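Local coordinates for protein EST1E (Clostridium proteoclasticum, PDB 2WTM) that hydrolyses ester bonds, acting as a promiscuous feruloyl esterase that releases ferulic acid from its esters, at residues Met120-Ile125 and Val185-Lys190. Residues are numbered along the deposited sequence; the frame is centred on the assembly and turned at random.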
loop_
_atom_site.group_PDB
_atom_site.type_symbol
_atom_site.label_atom_id
_atom_site.label_comp_id
_atom_site.label_asym_id
_atom_site.label_seq_id
_atom_site.Cartn_x
_atom_site.Cartn_y
_atom_site.Cartn_z
ATOM N N MET A 120 -5.853 -10.708 0.320
ATOM C CA MET A 120 -6.497 -9.776 -0.561
ATOM C C MET A 120 -7.087 -10.473 -1.749
ATOM O O MET A 120 -8.012 -9.976 -2.391
ATOM C CB MET A 120 -5.466 -8.738 -1.021
ATOM C CG MET A 120 -4.876 -7.931 0.130
ATOM S SD MET A 120 -3.405 -6.942 -0.404
ATOM C CE MET A 120 -4.352 -5.859 -1.151
ATOM N N GLU A 121 -6.537 -11.656 -2.069
ATOM C CA GLU A 121 -6.928 -12.501 -3.207
ATOM C C GLU A 121 -7.565 -13.834 -2.725
ATOM O O GLU A 121 -7.388 -14.879 -3.341
ATOM C CB GLU A 121 -5.712 -12.831 -4.103
ATOM C CG GLU A 121 -5.076 -11.640 -4.683
ATOM C CD GLU A 121 -5.747 -11.100 -5.940
ATOM O OE1 GLU A 121 -6.937 -11.409 -6.199
ATOM O OE2 GLU A 121 -5.070 -10.312 -6.661
ATOM N N ARG A 122 -8.308 -13.783 -1.636
ATOM C CA ARG A 122 -8.648 -15.023 -0.884
ATOM C C ARG A 122 -9.645 -15.875 -1.646
ATOM O O ARG A 122 -9.655 -17.083 -1.428
ATOM C CB ARG A 122 -9.120 -14.686 0.533
ATOM C CG ARG A 122 -10.356 -13.736 0.586
ATOM C CD ARG A 122 -10.523 -13.176 1.979
ATOM N NE ARG A 122 -11.508 -12.077 2.072
ATOM C CZ ARG A 122 -11.310 -10.803 1.730
ATOM N NH1 ARG A 122 -10.161 -10.398 1.214
ATOM N NH2 ARG A 122 -12.286 -9.906 1.892
ATOM N N ASP A 123 -10.401 -15.255 -2.567
ATOM C CA ASP A 123 -11.317 -15.953 -3.464
ATOM C C ASP A 123 -10.568 -16.800 -4.495
ATOM O O ASP A 123 -11.136 -17.799 -4.945
ATOM C CB ASP A 123 -12.338 -15.022 -4.133
ATOM C CG ASP A 123 -11.746 -13.757 -4.734
ATOM O OD1 ASP A 123 -10.646 -13.356 -4.336
ATOM O OD2 ASP A 123 -12.456 -13.108 -5.538
ATOM N N ILE A 124 -9.333 -16.403 -4.833
ATOM C CA ILE A 124 -8.591 -16.827 -6.042
ATOM C C ILE A 124 -7.503 -17.800 -5.628
ATOM O O ILE A 124 -7.140 -18.694 -6.364
ATOM C CB ILE A 124 -7.834 -15.550 -6.729
ATOM C CG1 ILE A 124 -8.771 -14.391 -6.981
ATOM C CG2 ILE A 124 -7.104 -15.899 -8.014
ATOM C CD1 ILE A 124 -10.026 -14.824 -7.783
ATOM N N ILE A 125 -6.889 -17.570 -4.494
ATOM C CA ILE A 125 -5.685 -18.329 -4.097
ATOM C C ILE A 125 -6.084 -19.524 -3.275
ATOM O O ILE A 125 -6.577 -19.383 -2.151
ATOM C CB ILE A 125 -4.671 -17.428 -3.321
ATOM C CG1 ILE A 125 -4.361 -16.155 -4.110
ATOM C CG2 ILE A 125 -3.468 -18.248 -2.901
ATOM C CD1 ILE A 125 -3.777 -16.499 -5.492
ATOM N N VAL A 185 -3.983 -12.440 8.278
ATOM C CA VAL A 185 -3.994 -13.837 8.745
ATOM C C VAL A 185 -5.446 -14.271 8.997
ATOM O O VAL A 185 -5.889 -15.344 8.565
ATOM C CB VAL A 185 -3.143 -14.021 9.990
ATOM C CG1 VAL A 185 -3.330 -15.392 10.608
ATOM C CG2 VAL A 185 -1.661 -13.780 9.656
ATOM N N ASP A 186 -6.179 -13.426 9.701
ATOM C CA ASP A 186 -7.565 -13.759 9.977
ATOM C C ASP A 186 -8.433 -13.940 8.746
ATOM O O ASP A 186 -9.436 -14.700 8.769
ATOM C CB ASP A 186 -8.178 -12.638 10.844
ATOM C CG ASP A 186 -7.873 -12.791 12.306
ATOM O OD1 ASP A 186 -7.332 -13.846 12.777
ATOM O OD2 ASP A 186 -8.194 -11.804 13.016
ATOM N N LYS A 187 -8.136 -13.223 7.677
ATOM C CA LYS A 187 -8.951 -13.278 6.494
ATOM C C LYS A 187 -8.705 -14.479 5.613
ATOM O O LYS A 187 -9.642 -14.866 4.873
ATOM C CB LYS A 187 -8.836 -12.002 5.701
ATOM C CG LYS A 187 -9.481 -10.821 6.391
ATOM C CD LYS A 187 -10.954 -11.039 6.691
ATOM C CE LYS A 187 -11.766 -11.238 5.444
ATOM N NZ LYS A 187 -13.249 -11.197 5.714
ATOM N N TYR A 188 -7.522 -15.109 5.711
ATOM C CA TYR A 188 -7.225 -16.203 4.786
ATOM C C TYR A 188 -7.397 -17.507 5.534
ATOM O O TYR A 188 -6.538 -17.906 6.311
ATOM C CB TYR A 188 -5.794 -16.073 4.216
ATOM C CG TYR A 188 -5.561 -17.098 3.107
ATOM C CD1 TYR A 188 -6.001 -16.837 1.811
ATOM C CD2 TYR A 188 -4.942 -18.326 3.386
ATOM C CE1 TYR A 188 -5.795 -17.780 0.774
ATOM C CE2 TYR A 188 -4.772 -19.247 2.382
ATOM C CZ TYR A 188 -5.199 -18.964 1.098
ATOM O OH TYR A 188 -5.076 -19.881 0.064
ATOM N N THR A 189 -8.552 -18.108 5.281
ATOM C CA THR A 189 -8.958 -19.351 5.978
ATOM C C THR A 189 -8.760 -20.611 5.208
ATOM O O THR A 189 -9.131 -21.701 5.721
ATOM C CB THR A 189 -10.426 -19.258 6.346
ATOM O OG1 THR A 189 -11.189 -19.118 5.167
ATOM C CG2 THR A 189 -10.609 -18.024 7.278
ATOM N N LYS A 190 -8.167 -20.534 4.023
ATOM C CA LYS A 190 -7.851 -21.704 3.179
ATOM C C LYS A 190 -6.538 -22.321 3.695
ATOM O O LYS A 190 -5.932 -21.819 4.611
ATOM C CB LYS A 190 -7.800 -21.360 1.695
ATOM C CG LYS A 190 -9.128 -20.939 1.122
ATOM C CD LYS A 190 -9.079 -20.556 -0.273
ATOM C CE LYS A 190 -10.428 -20.239 -0.898
ATOM N NZ LYS A 190 -10.210 -19.655 -2.300
#
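R122 lays its side chain along K187 and Y188, touching with CB, CD and the NE side of the guanidinium. Its CB sits obliquely by the Y188 ring, 4.0 Å from CD1, and CD passes 3.5 Å from the carbonyl O of K187. Farther out, CE of K187 comes over one face of the guanidinium, 3.5 Å from NE of R122. K187 reaches that face because its chain bends at chi2 and chi3 (-58° and -62°). NE of R122 and NZ of K187, 4.1 Å apart, both form salt bridges with the carboxylate of E154 of the second subunit, which probably draws the two cations together at the subunit interface; NH1 of R122 bonds back to the carbonyl of A119.

Y188 and K190 reach the backbone carbonyls of I125 and R122. In this α/β-hydrolase fold the turn links helix 109-120 to strand 125-131, while Y188-K190 runs from helix 181-187 toward the neighbouring parallel strand 192-197, so the contact joins two adjacent helix-to-strand connections. Y188 donates from OH a 2.7 Å hydrogen bond to O of I125, approaching from above the carbonyl plane; a chi1 of -172°, which swings the ring away from the backbone N, sends it that way. K190, extended beyond CG, lays CD 3.3 Å from that same I125 O and ends in a 2.8 Å hydrogen bond from NZ to O of R122, made in the carbonyl plane.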